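Local structure of beta-1,3-glucanosyltransferase (Rhizomucor miehei CAU432, 4WTP) at residues Gly39-Val44 with Arg68-Ala73; Met92-Gly97 with Ser123-Leu128; Leu262-Phe267 with Ala277-Leu282; Leu180-Met185 with Pro218-Glu223. The protein belongs to glycosyl hydrolase family 17, a group of carbohydrate-active enzymes, and folds as a single-chain (beta/alpha)8 barrel. All coordinates share one frame; numbering follows the deposited sequence.

Contact 1: Gly39-Val44 with Arg68-Ala73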
loop_
_atom_site.group_PDB
_atom_site.type_symbol
_atom_site.label_atom_id
_atom_site.label_comp_id
_atom_site.label_asym_id
_atom_site.label_seq_id
_atom_site.Cartn_x
_atom_site.Cartn_y
_atom_site.Cartn_z
ATOM N N GLY A 39 -5.391 0.381 -7.304
ATOM C CA GLY A 39 -4.177 -0.423 -7.254
ATOM C C GLY A 39 -4.241 -1.384 -6.099
ATOM O O GLY A 39 -5.128 -1.276 -5.258
ATOM N N ILE A 40 -3.323 -2.348 -6.071
ATOM C CA ILE A 40 -3.326 -3.372 -5.020
ATOM C C ILE A 40 -1.919 -3.544 -4.456
ATOM O O ILE A 40 -0.909 -3.618 -5.201
ATOM C CB ILE A 40 -3.846 -4.730 -5.559
ATOM C CG1 ILE A 40 -5.224 -4.613 -6.199
ATOM C CG2 ILE A 40 -4.001 -5.722 -4.432
ATOM C CD1 ILE A 40 -5.673 -5.870 -6.914
ATOM N N ASN A 41 -1.849 -3.604 -3.123
ATOM C CA ASN A 41 -0.621 -3.872 -2.426
ATOM C C ASN A 41 -0.151 -5.303 -2.674
ATOM O O ASN A 41 -0.957 -6.234 -2.605
ATOM C CB ASN A 41 -0.809 -3.628 -0.934
ATOM C CG ASN A 41 -0.898 -2.142 -0.623
ATOM O OD1 ASN A 41 0.018 -1.368 -0.933
ATOM N ND2 ASN A 41 -2.006 -1.726 -0.056
ATOM N N TYR A 42 1.142 -5.459 -2.932
ATOM C CA TYR A 42 1.714 -6.746 -3.286
ATOM C C TYR A 42 2.841 -7.098 -2.348
ATOM O O TYR A 42 3.905 -6.487 -2.401
ATOM C CB TYR A 42 2.176 -6.708 -4.758
ATOM C CG TYR A 42 2.900 -7.950 -5.199
ATOM C CD1 TYR A 42 2.200 -9.123 -5.439
ATOM C CD2 TYR A 42 4.291 -7.957 -5.341
ATOM C CE1 TYR A 42 2.853 -10.274 -5.843
ATOM C CE2 TYR A 42 4.971 -9.102 -5.754
ATOM C CZ TYR A 42 4.238 -10.252 -6.023
ATOM O OH TYR A 42 4.880 -11.402 -6.427
ATOM N N GLY A 43 2.609 -8.097 -1.500
ATOM C CA GLY A 43 3.582 -8.468 -0.485
ATOM C C GLY A 43 4.685 -9.353 -1.022
ATOM O O GLY A 43 4.469 -10.120 -1.943
ATOM N N VAL A 44 5.868 -9.221 -0.434
ATOM C CA VAL A 44 7.032 -10.018 -0.796
ATOM C C VAL A 44 7.531 -10.830 0.401
ATOM O O VAL A 44 7.773 -10.265 1.469
ATOM C CB VAL A 44 8.155 -9.089 -1.304
ATOM C CG1 VAL A 44 9.526 -9.756 -1.158
ATOM C CG2 VAL A 44 7.866 -8.661 -2.735
ATOM N N ARG A 68 -2.472 -1.665 -11.537
ATOM C CA ARG A 68 -1.448 -1.005 -10.703
ATOM C C ARG A 68 -1.164 -1.801 -9.445
ATOM O O ARG A 68 -2.099 -2.302 -8.801
ATOM C CB ARG A 68 -1.936 0.390 -10.334
ATOM C CG ARG A 68 -1.004 1.176 -9.465
ATOM C CD ARG A 68 -1.565 2.559 -9.184
ATOM N NE ARG A 68 -1.499 3.455 -10.345
ATOM C CZ ARG A 68 -2.550 3.857 -11.065
ATOM N NH1 ARG A 68 -2.377 4.721 -12.056
ATOM N NH2 ARG A 68 -3.770 3.375 -10.833
ATOM N N VAL A 69 0.118 -1.933 -9.095
ATOM C CA VAL A 69 0.525 -2.622 -7.874
ATOM C C VAL A 69 1.414 -1.726 -7.035
ATOM O O VAL A 69 1.869 -0.657 -7.486
ATOM C CB VAL A 69 1.228 -3.980 -8.136
ATOM C CG1 VAL A 69 0.319 -4.915 -8.905
ATOM C CG2 VAL A 69 2.521 -3.733 -8.902
ATOM N N ARG A 70 1.664 -2.124 -5.798
ATOM C CA ARG A 70 2.539 -1.391 -4.925
ATOM C C ARG A 70 3.450 -2.348 -4.186
ATOM O O ARG A 70 2.974 -3.352 -3.645
ATOM C CB ARG A 70 1.752 -0.550 -3.908
ATOM C CG ARG A 70 2.570 0.219 -2.864
ATOM C CD ARG A 70 2.946 -0.646 -1.651
ATOM N NE ARG A 70 3.582 0.134 -0.595
ATOM C CZ ARG A 70 2.923 0.753 0.378
ATOM N NH1 ARG A 70 3.596 1.437 1.305
ATOM N NH2 ARG A 70 1.594 0.703 0.436
ATOM N N THR A 71 4.741 -2.029 -4.170
ATOM C CA THR A 71 5.749 -2.777 -3.397
ATOM C C THR A 71 6.181 -1.999 -2.179
ATOM O O THR A 71 6.118 -0.782 -2.167
ATOM C CB THR A 71 6.967 -3.130 -4.290
ATOM O OG1 THR A 71 7.389 -1.959 -5.007
ATOM C CG2 THR A 71 6.569 -4.194 -5.293
ATOM N N PHE A 72 6.624 -2.730 -1.137
ATOM C CA PHE A 72 6.917 -2.122 0.152
ATOM C C PHE A 72 8.372 -1.704 0.420
ATOM O O PHE A 72 8.614 -0.858 1.281
ATOM C CB PHE A 72 6.411 -3.003 1.315
ATOM C CG PHE A 72 4.908 -2.991 1.458
ATOM C CD1 PHE A 72 4.285 -1.999 2.185
ATOM C CD2 PHE A 72 4.130 -3.936 0.802
ATOM C CE1 PHE A 72 2.887 -1.972 2.297
ATOM C CE2 PHE A 72 2.742 -3.922 0.904
ATOM C CZ PHE A 72 2.129 -2.940 1.657
ATOM N N ALA A 73 9.308 -2.276 -0.338
ATOM C CA ALA A 73 10.728 -2.026 -0.097
ATOM C C ALA A 73 11.454 -1.953 -1.436
ATOM O O ALA A 73 11.007 -2.542 -2.410
ATOM C CB ALA A 73 11.356 -3.106 0.792
HETATM O O HOH W 1 6.254 -5.623 -1.324
#

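Contact 2: Met92-Gly97 with Ser123-Leu128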
loop_
_atom_site.group_PDB
_atom_site.type_symbol
_atom_site.label_atom_id
_atom_site.label_comp_id
_atom_site.label_asym_id
_atom_site.label_seq_id
_atom_site.Cartn_x
_atom_site.Cartn_y
_atom_site.Cartn_z
ATOM N N MET A 92 1.395 -2.398 -16.963
ATOM C CA MET A 92 0.852 -1.982 -15.665
ATOM C C MET A 92 1.635 -0.804 -15.053
ATOM O O MET A 92 2.735 -0.490 -15.507
ATOM C CB MET A 92 0.826 -3.179 -14.685
ATOM C CG MET A 92 0.025 -4.409 -15.139
ATOM S SD MET A 92 0.063 -5.864 -14.025
ATOM C CE MET A 92 -1.132 -5.314 -12.775
ATOM N N ARG A 93 1.067 -0.182 -14.018
ATOM C CA ARG A 93 1.730 0.920 -13.310
ATOM C C ARG A 93 2.144 0.473 -11.902
ATOM O O ARG A 93 1.702 -0.603 -11.447
ATOM C CB ARG A 93 0.794 2.119 -13.178
ATOM C CG ARG A 93 -0.051 2.442 -14.396
ATOM C CD ARG A 93 0.719 3.269 -15.378
ATOM N NE ARG A 93 1.268 4.493 -14.787
ATOM C CZ ARG A 93 2.124 5.291 -15.432
ATOM N NH1 ARG A 93 2.542 4.980 -16.655
ATOM N NH2 ARG A 93 2.573 6.387 -14.841
ATOM N N ILE A 94 2.922 1.292 -11.196
ATOM C CA ILE A 94 3.454 0.886 -9.892
ATOM C C ILE A 94 3.670 2.059 -8.945
ATOM O O ILE A 94 4.115 3.132 -9.363
ATOM C CB ILE A 94 4.761 0.052 -10.051
ATOM C CG1 ILE A 94 5.164 -0.609 -8.744
ATOM C CG2 ILE A 94 5.903 0.852 -10.678
ATOM C CD1 ILE A 94 6.197 -1.727 -8.917
ATOM N N TYR A 95 3.416 1.856 -7.650
ATOM C CA TYR A 95 3.922 2.746 -6.593
ATOM C C TYR A 95 5.084 2.006 -5.964
ATOM O O TYR A 95 4.951 0.836 -5.560
ATOM C CB TYR A 95 2.874 2.982 -5.494
ATOM C CG TYR A 95 1.884 4.083 -5.790
ATOM C CD1 TYR A 95 0.879 3.927 -6.751
ATOM C CD2 TYR A 95 1.936 5.277 -5.071
ATOM C CE1 TYR A 95 -0.042 4.957 -7.000
ATOM C CE2 TYR A 95 1.037 6.287 -5.297
ATOM C CZ TYR A 95 0.086 6.139 -6.280
ATOM O OH TYR A 95 -0.832 7.143 -6.486
ATOM N N LEU A 96 6.237 2.665 -5.883
ATOM C CA LEU A 96 7.398 2.079 -5.217
ATOM C C LEU A 96 7.505 2.566 -3.783
ATOM O O LEU A 96 7.615 3.760 -3.508
ATOM C CB LEU A 96 8.671 2.489 -5.963
ATOM C CG LEU A 96 8.883 1.980 -7.382
ATOM C CD1 LEU A 96 10.199 2.490 -7.977
ATOM C CD2 LEU A 96 8.882 0.464 -7.384
ATOM N N GLY A 97 7.488 1.625 -2.836
ATOM C CA GLY A 97 7.666 1.953 -1.428
ATOM C C GLY A 97 9.123 1.784 -1.044
ATOM O O GLY A 97 9.799 0.848 -1.532
ATOM N N SER A 123 9.430 5.006 -15.817
ATOM C CA SER A 123 8.376 5.815 -16.429
ATOM C C SER A 123 6.961 5.423 -16.014
ATOM O O SER A 123 6.038 6.209 -16.193
ATOM C CB SER A 123 8.516 5.784 -17.939
ATOM O OG SER A 123 8.252 4.507 -18.488
ATOM N N ASN A 124 6.806 4.225 -15.455
ATOM C CA ASN A 124 5.462 3.785 -15.064
ATOM C C ASN A 124 5.216 3.911 -13.575
ATOM O O ASN A 124 4.262 3.324 -13.054
ATOM C CB ASN A 124 5.172 2.368 -15.534
ATOM C CG ASN A 124 5.998 1.320 -14.802
ATOM O OD1 ASN A 124 7.161 1.533 -14.427
ATOM N ND2 ASN A 124 5.361 0.152 -14.578
ATOM N N VAL A 125 6.040 4.707 -12.895
ATOM C CA VAL A 125 5.967 4.856 -11.448
ATOM C C VAL A 125 5.066 6.040 -11.141
ATOM O O VAL A 125 5.338 7.181 -11.545
ATOM C CB VAL A 125 7.374 5.083 -10.829
ATOM C CG1 VAL A 125 7.290 5.460 -9.353
ATOM C CG2 VAL A 125 8.249 3.853 -11.002
ATOM N N ASP A 126 3.992 5.792 -10.385
ATOM C CA ASP A 126 3.013 6.815 -10.057
ATOM C C ASP A 126 3.308 7.499 -8.734
ATOM O O ASP A 126 2.634 8.453 -8.354
ATOM C CB ASP A 126 1.604 6.243 -10.046
ATOM C CG ASP A 126 1.086 5.977 -11.440
ATOM O OD1 ASP A 126 1.317 6.791 -12.360
ATOM O OD2 ASP A 126 0.475 4.943 -11.664
ATOM N N GLY A 127 4.295 7.007 -7.997
ATOM C CA GLY A 127 4.655 7.636 -6.729
ATOM C C GLY A 127 5.732 6.853 -6.024
ATOM O O GLY A 127 5.863 5.635 -6.249
ATOM N N LEU A 128 6.480 7.563 -5.183
ATOM C CA LEU A 128 7.459 6.956 -4.308
ATOM C C LEU A 128 6.969 7.177 -2.867
ATOM O O LEU A 128 6.764 8.335 -2.448
ATOM C CB LEU A 128 8.795 7.638 -4.535
ATOM C CG LEU A 128 10.012 7.038 -3.854
ATOM C CD1 LEU A 128 10.264 5.562 -4.149
ATOM C CD2 LEU A 128 11.206 7.841 -4.298
#

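Contact 3: Leu262-Phe267 with Ala277-Leu282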
loop_
_atom_site.group_PDB
_atom_site.type_symbol
_atom_site.label_atom_id
_atom_site.label_comp_id
_atom_site.label_asym_id
_atom_site.label_seq_id
_atom_site.Cartn_x
_atom_site.Cartn_y
_atom_site.Cartn_z
ATOM N N LEU A 262 -5.044 1.983 -2.500
ATOM C CA LEU A 262 -4.298 0.732 -2.722
ATOM C C LEU A 262 -4.845 -0.278 -1.715
ATOM O O LEU A 262 -4.655 -0.110 -0.489
ATOM C CB LEU A 262 -2.804 0.954 -2.475
ATOM C CG LEU A 262 -2.155 1.997 -3.388
ATOM C CD1 LEU A 262 -0.697 2.207 -2.963
ATOM C CD2 LEU A 262 -2.303 1.612 -4.867
ATOM N N TYR A 263 -5.532 -1.292 -2.221
ATOM C CA TYR A 263 -6.171 -2.260 -1.329
ATOM C C TYR A 263 -5.144 -3.244 -0.752
ATOM O O TYR A 263 -4.196 -3.624 -1.433
ATOM C CB TYR A 263 -7.286 -2.997 -2.081
ATOM C CG TYR A 263 -8.162 -3.772 -1.128
ATOM C CD1 TYR A 263 -9.171 -3.137 -0.392
ATOM C CD2 TYR A 263 -7.921 -5.119 -0.880
ATOM C CE1 TYR A 263 -9.920 -3.822 0.547
ATOM C CE2 TYR A 263 -8.665 -5.811 0.064
ATOM C CZ TYR A 263 -9.652 -5.154 0.767
ATOM O OH TYR A 263 -10.368 -5.813 1.747
ATOM N N PHE A 264 -5.334 -3.638 0.502
ATOM C CA PHE A 264 -4.418 -4.580 1.170
ATOM C C PHE A 264 -5.141 -5.907 1.406
ATOM O O PHE A 264 -6.084 -5.930 2.199
ATOM C CB PHE A 264 -3.964 -3.994 2.527
ATOM C CG PHE A 264 -2.882 -4.792 3.178
ATOM C CD1 PHE A 264 -3.195 -5.861 4.038
ATOM C CD2 PHE A 264 -1.546 -4.537 2.873
ATOM C CE1 PHE A 264 -2.184 -6.631 4.609
ATOM C CE2 PHE A 264 -0.537 -5.307 3.442
ATOM C CZ PHE A 264 -0.854 -6.362 4.304
ATOM N N SER A 265 -4.742 -6.994 0.766
ATOM C CA SER A 265 -3.578 -7.072 -0.131
ATOM C C SER A 265 -3.945 -8.024 -1.270
ATOM O O SER A 265 -5.055 -8.570 -1.306
ATOM C CB SER A 265 -2.361 -7.642 0.640
ATOM O OG SER A 265 -2.601 -8.969 1.097
ATOM N N ALA A 266 -3.011 -8.221 -2.202
ATOM C CA ALA A 266 -3.279 -9.062 -3.355
ATOM C C ALA A 266 -3.565 -10.529 -2.976
ATOM O O ALA A 266 -4.588 -11.099 -3.380
ATOM C CB ALA A 266 -2.111 -8.980 -4.347
ATOM N N PHE A 267 -2.648 -11.106 -2.208
ATOM C CA PHE A 267 -2.683 -12.546 -1.899
ATOM C C PHE A 267 -2.544 -12.811 -0.413
ATOM O O PHE A 267 -1.867 -12.063 0.280
ATOM C CB PHE A 267 -1.552 -13.281 -2.629
ATOM C CG PHE A 267 -1.570 -13.032 -4.104
ATOM C CD1 PHE A 267 -2.550 -13.615 -4.897
ATOM C CD2 PHE A 267 -0.620 -12.192 -4.716
ATOM C CE1 PHE A 267 -2.599 -13.372 -6.260
ATOM C CE2 PHE A 267 -0.666 -11.955 -6.092
ATOM C CZ PHE A 267 -1.653 -12.550 -6.866
ATOM N N ALA A 277 -2.417 -13.810 8.002
ATOM C CA ALA A 277 -2.282 -14.721 6.860
ATOM C C ALA A 277 -3.507 -14.750 5.944
ATOM O O ALA A 277 -3.573 -15.558 5.027
ATOM C CB ALA A 277 -1.937 -16.125 7.356
ATOM N N HIS A 278 -4.496 -13.898 6.199
ATOM C CA HIS A 278 -5.789 -13.962 5.509
ATOM C C HIS A 278 -6.311 -12.632 4.966
ATOM O O HIS A 278 -7.534 -12.485 4.808
ATOM C CB HIS A 278 -6.827 -14.571 6.449
ATOM C CG HIS A 278 -6.473 -15.979 6.868
ATOM N ND1 HIS A 278 -6.664 -17.066 6.077
ATOM C CD2 HIS A 278 -5.871 -16.434 8.014
ATOM C CE1 HIS A 278 -6.228 -18.171 6.719
ATOM N NE2 HIS A 278 -5.757 -17.783 7.909
ATOM N N PHE A 279 -5.407 -11.693 4.651
ATOM C CA PHE A 279 -5.806 -10.384 4.081
ATOM C C PHE A 279 -5.882 -10.351 2.556
ATOM O O PHE A 279 -6.261 -9.331 1.988
ATOM C CB PHE A 279 -4.865 -9.278 4.567
ATOM C CG PHE A 279 -5.191 -8.747 5.929
ATOM C CD1 PHE A 279 -6.080 -7.709 6.072
ATOM C CD2 PHE A 279 -4.679 -9.364 7.068
ATOM C CE1 PHE A 279 -6.376 -7.194 7.330
ATOM C CE2 PHE A 279 -4.977 -8.869 8.336
ATOM C CZ PHE A 279 -5.849 -7.807 8.483
ATOM N N GLY A 280 -5.548 -11.438 1.869
ATOM C CA GLY A 280 -5.583 -11.388 0.420
ATOM C C GLY A 280 -6.983 -11.252 -0.125
ATOM O O GLY A 280 -7.961 -11.743 0.460
ATOM N N VAL A 281 -7.063 -10.609 -1.286
ATOM C CA VAL A 281 -8.254 -10.675 -2.144
ATOM C C VAL A 281 -8.331 -12.070 -2.783
ATOM O O VAL A 281 -9.416 -12.612 -2.953
ATOM C CB VAL A 281 -8.218 -9.570 -3.221
ATOM C CG1 VAL A 281 -9.368 -9.735 -4.193
ATOM C CG2 VAL A 281 -8.270 -8.181 -2.566
ATOM N N LEU A 282 -7.151 -12.581 -3.127
ATOM C CA LEU A 282 -7.000 -13.940 -3.664
ATOM C C LEU A 282 -6.197 -14.799 -2.686
ATOM O O LEU A 282 -5.559 -14.297 -1.747
ATOM C CB LEU A 282 -6.354 -13.910 -5.058
ATOM C CG LEU A 282 -7.245 -13.270 -6.137
ATOM C CD1 LEU A 282 -6.786 -11.870 -6.500
ATOM C CD2 LEU A 282 -7.414 -14.138 -7.353
#

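Contact 4: Leu180-Met185 with Pro218-Glu223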
loop_
_atom_site.group_PDB
_atom_site.type_symbol
_atom_site.label_atom_id
_atom_site.label_comp_id
_atom_site.label_asym_id
_atom_site.label_seq_id
_atom_site.Cartn_x
_atom_site.Cartn_y
_atom_site.Cartn_z
ATOM N N LEU A 180 5.940 16.885 1.440
ATOM C CA LEU A 180 5.301 15.866 0.624
ATOM C C LEU A 180 4.665 16.464 -0.615
ATOM O O LEU A 180 4.253 17.636 -0.632
ATOM C CB LEU A 180 4.191 15.201 1.440
ATOM C CG LEU A 180 4.559 14.545 2.749
ATOM C CD1 LEU A 180 3.325 13.879 3.364
ATOM C CD2 LEU A 180 5.652 13.501 2.528
ATOM N N ASP A 181 4.509 15.646 -1.646
ATOM C CA ASP A 181 3.601 15.982 -2.731
ATOM C C ASP A 181 2.162 15.540 -2.415
ATOM O O ASP A 181 1.210 16.249 -2.742
ATOM C CB ASP A 181 4.078 15.356 -4.039
ATOM C CG ASP A 181 5.402 15.924 -4.511
ATOM O OD1 ASP A 181 5.518 17.164 -4.550
ATOM O OD2 ASP A 181 6.317 15.151 -4.815
ATOM N N PHE A 182 2.019 14.380 -1.778
ATOM C CA PHE A 182 0.717 13.908 -1.324
ATOM C C PHE A 182 0.888 13.022 -0.095
ATOM O O PHE A 182 1.987 12.562 0.221
ATOM C CB PHE A 182 -0.075 13.187 -2.436
ATOM C CG PHE A 182 0.610 11.966 -3.001
ATOM C CD1 PHE A 182 1.669 12.074 -3.898
ATOM C CD2 PHE A 182 0.207 10.691 -2.607
ATOM C CE1 PHE A 182 2.294 10.935 -4.405
ATOM C CE2 PHE A 182 0.800 9.555 -3.137
ATOM C CZ PHE A 182 1.859 9.674 -4.021
ATOM N N LEU A 183 -0.221 12.766 0.598
ATOM C CA LEU A 183 -0.220 11.948 1.806
ATOM C C LEU A 183 -0.855 10.612 1.495
ATOM O O LEU A 183 -1.764 10.539 0.658
ATOM C CB LEU A 183 -1.050 12.633 2.883
ATOM C CG LEU A 183 -0.588 13.954 3.503
ATOM C CD1 LEU A 183 -0.663 15.102 2.517
ATOM C CD2 LEU A 183 -1.377 14.264 4.753
ATOM N N MET A 184 -0.416 9.560 2.187
ATOM C CA MET A 184 -1.107 8.277 2.059
ATOM C C MET A 184 -1.402 7.699 3.437
ATOM O O MET A 184 -0.512 7.544 4.284
ATOM C CB MET A 184 -0.290 7.259 1.264
ATOM C CG MET A 184 0.131 7.706 -0.127
ATOM S SD MET A 184 0.682 6.328 -1.264
ATOM C CE MET A 184 -0.938 5.802 -1.902
ATOM N N MET A 185 -2.652 7.377 3.662
ATOM C CA MET A 185 -3.099 6.804 4.926
ATOM C C MET A 185 -3.112 5.286 4.971
ATOM O O MET A 185 -3.604 4.645 4.101
ATOM C CB MET A 185 -4.518 7.286 5.185
ATOM C CG MET A 185 -5.091 6.877 6.561
ATOM S SD MET A 185 -6.851 7.413 6.945
ATOM C CE MET A 185 -7.849 6.360 5.803
ATOM N N PRO A 218 -3.123 16.522 -1.870
ATOM C CA PRO A 218 -3.951 15.315 -2.082
ATOM C C PRO A 218 -3.698 14.245 -1.035
ATOM O O PRO A 218 -2.548 14.069 -0.567
ATOM C CB PRO A 218 -3.517 14.830 -3.460
ATOM C CG PRO A 218 -2.979 16.040 -4.164
ATOM C CD PRO A 218 -2.313 16.845 -3.055
ATOM N N VAL A 219 -4.775 13.531 -0.686
ATOM C CA VAL A 219 -4.705 12.438 0.259
ATOM C C VAL A 219 -5.199 11.154 -0.407
ATOM O O VAL A 219 -6.321 11.090 -0.904
ATOM C CB VAL A 219 -5.563 12.712 1.534
ATOM C CG1 VAL A 219 -5.412 11.557 2.496
ATOM C CG2 VAL A 219 -5.109 14.013 2.218
ATOM N N LYS A 220 -4.356 10.125 -0.401
ATOM C CA LYS A 220 -4.702 8.820 -0.932
ATOM C C LYS A 220 -4.670 7.821 0.223
ATOM O O LYS A 220 -4.237 8.141 1.333
ATOM C CB LYS A 220 -3.712 8.425 -2.042
ATOM C CG LYS A 220 -3.598 9.486 -3.131
ATOM C CD LYS A 220 -2.752 9.025 -4.306
ATOM C CE LYS A 220 -2.613 10.137 -5.324
ATOM N NZ LYS A 220 -2.802 9.567 -6.680
ATOM N N ILE A 221 -5.142 6.612 -0.039
ATOM C CA ILE A 221 -5.117 5.542 0.977
ATOM C C ILE A 221 -4.107 4.495 0.539
ATOM O O ILE A 221 -4.291 3.851 -0.492
ATOM C CB ILE A 221 -6.524 4.969 1.235
ATOM C CG1 ILE A 221 -7.463 6.087 1.729
ATOM C CG2 ILE A 221 -6.460 3.817 2.234
ATOM C CD1 ILE A 221 -8.902 5.645 1.926
ATOM N N SER A 222 -3.041 4.307 1.313
ATOM C CA SER A 222 -2.016 3.337 0.945
ATOM C C SER A 222 -2.316 1.917 1.406
ATOM O O SER A 222 -1.802 0.981 0.814
ATOM C CB SER A 222 -0.654 3.781 1.454
ATOM O OG SER A 222 -0.819 4.353 2.729
ATOM N N GLU A 223 -3.130 1.767 2.453
ATOM C CA GLU A 223 -3.488 0.418 2.924
ATOM C C GLU A 223 -4.796 0.448 3.687
ATOM O O GLU A 223 -4.976 1.277 4.617
ATOM C CB GLU A 223 -2.467 -0.170 3.921
ATOM C CG GLU A 223 -1.056 -0.423 3.477
ATOM C CD GLU A 223 -0.178 -0.818 4.637
ATOM O OE1 GLU A 223 -0.644 -0.844 5.782
ATOM O OE2 GLU A 223 1.004 -1.031 4.433
#

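Contact 1: Gly39-Val44 with Arg68-Ala73
A water ties Tyr42 to Phe72: it donates to Tyr42 O at 2.7 Å and accepts from Phe72 N at 2.9 Å. The two residues belong to segments built on strands 39-41 and 68-71, the first two strands of the (beta/alpha)8 barrel, which helix 52-62 connects in a right-handed beta-alpha-beta crossover. The parallel pairing rests on Ile40 N to Arg68 O (3.0 Å) and Tyr42 N to Arg70 O (2.9 Å), with a weak, bent bond from Arg70 N to Ile40 O between them. On the face bearing Asn41 and Arg70, the two side chains run side by side, and Arg70 NH2 donates to Asn41 OD1 at 2.9 Å with 154° at the hydrogen. The amide and guanidinium planes are turned 49° apart, and the nitrogen approaches tilted from the carbonyl plane. Asn41 ND2 has its own acceptor, Ser222 O, so both ends of the amide are used and its rotation is fixed. Arg70 leaves the backbone with CG opposite N (chi1 177°) and bends at chi2, about CB-CG, which brings the guanidinium back over Phe72. On the opposite face, Val69 and Ile40 turn toward helix 52-62, and Tyr42 OH reaches Asp58 of that helix. The Phe72 ring lies close to one guanidinium face of Arg70: Phe72 CE1 is 3.3 Å above its plane, over the centre.

Contact 2: Met92-Gly97 with Ser123-Leu128
Arg93 meets Asp126 in a side-on salt bridge, NH2 to OD1 at 2.8 Å (165°) and NE to OD2 at 3.3 Å (170°). Both oxygens lie close to the guanidinium plane, whereas NH2 approaches OD1 from above the carboxylate plane. Two bends in the arginine, at chi2 and chi3, fold it across toward 123-128 and set one face on Asn124 CA. Asn124 ND2 donates nearly straight to Met92 O, 2.9 Å, in its amide plane.

Backbone bonds form a second group: Ile94 N to Asn124 O, Asp126 N to Ile94 O (2.9 Å) and Leu96 N to Gly127 O (3.0 Å). Ile94 pairs with Val125 and Leu96 with Leu128, so the second strand carries an extra residue, a beta bulge within this beta-alpha-beta unit of the barrel.

Apolar packing is third. Val125 CG2 touches both Ile94 CG2 and Leu96 CD1 at 3.8 Å, toward the helices.

On the other face the Tyr95 ring covers the Asp126-Gly127 peptide, with Asp126 C 4.2 Å above its plane. Gly127 N, against the same ring face, is buried without a partner. Asp126 OD2 also takes a salt bridge from Arg68, so two arginines share the carboxylate, probably favouring its ionised form.

Contact 3: Leu262-Phe267 with Ala277-Leu282
The Phe264 ring carries Ser265 CB over the centre of one face, 3.7 Å above its plane, and directs its edge at Phe279, whose CG lies in that plane. The pair is an offset edge-to-face stack, with centroids 5.7 Å apart and planes at 67°; Phe264 CE1 comes within 3.8 Å of Phe279 CB. A cis peptide joins Phe264 to Ser265, the residue that sits against that ring face. The other two aromatic rings meet aliphatic groups: Tyr263 CD2 touches Val281 CG2 at 3.5 Å, and Phe267 lies alongside Leu282, CD1 to CB 3.8 Å.

Between these groups the backbones are sewn together in the chain that follows on from strand 262-263, the last of the barrel. Ser265 N donates to Phe279 O at 3.0 Å, from well above the carbonyl plane. Val281 N returns a bond to Ser265 O (2.9 Å), and Leu282 N one to Ala266 O (3.0 Å). Gly280 packs its CA against Phe267 C and bonds through N to Asp268.

Three main-chain bonds thus attach the returning loop, and the surrounding side chains probably help to shield them from solvent. The contact joins strand eight to the following loop without using a charged side chain of either segment.

Contact 4: Leu180-Met185 with Pro218-Glu223
Lys220 N meets Leu183 O at 2.8 Å with 178° at the hydrogen, the straightest bond in the tightly packed part of this contact. Here strands 182-186 and 219-223, the sixth and seventh of the (beta/alpha)8 barrel, run parallel at the close of a beta-alpha-beta unit through helix 196-212. Leu183 N to Pro218 O and Met185 N to Lys220 O flank that bond. Met185 O is shared by two amide N-H groups, Ser222 N at 2.9 Å, bent and from above the carbonyl plane, and, weakly, Glu223 N at 3.4 Å. Met185 and Ile221 lie side by side toward helix 196-212, CE to CD1 4.1 Å. On the other face, inside the barrel, Met184 bends at its last torsion (chi3 85°), bringing CE against Lys220 CB at 3.8 Å. Phe182 takes the narrow site between its own N and carbonyl carbon (chi1 60°), a rotation that turns its ring inward under the Lys220 chain, CE2 to CD 3.8 Å. The ammonium stands above the ring face, 5.3 Å from NZ to the centroid, too far for more than a weak cation-pi attraction; a salt bridge to Asp260 and a hydrogen bond to Tyr95 hold it.

The solvent side is confined to Pro218, which is exposed: its CD rests on Asp181 O, and its CB touches Phe182 CB at 3.9 Å.

The four contacts belong to one eight-stranded barrel. Contact 1 adjoins contact 2 because strands 68-71 and 93-98 are neighbours; their centres are about 10 Å apart, and Arg68 NE to Asp126 OD2, 2.8 Å, links them. Contact 3 borders contact 1 along strand 39-41, with Asn41 O to Ala266 N at 2.9 Å. It also meets contact 4 where Leu262 N approaches Ile221 O at 2.8 Å, the link that closes the sheet. Across the interior, Tyr95 CE2 of contact 2 lies 3.7 Å from Phe182 CZ of contact 4, and Asn41 ND2 of contact 1 lies 2.9 Å from Ser222 O. The centres of contacts 3 and 4 lie about 19 Å apart, on opposite sides of the chain's centre.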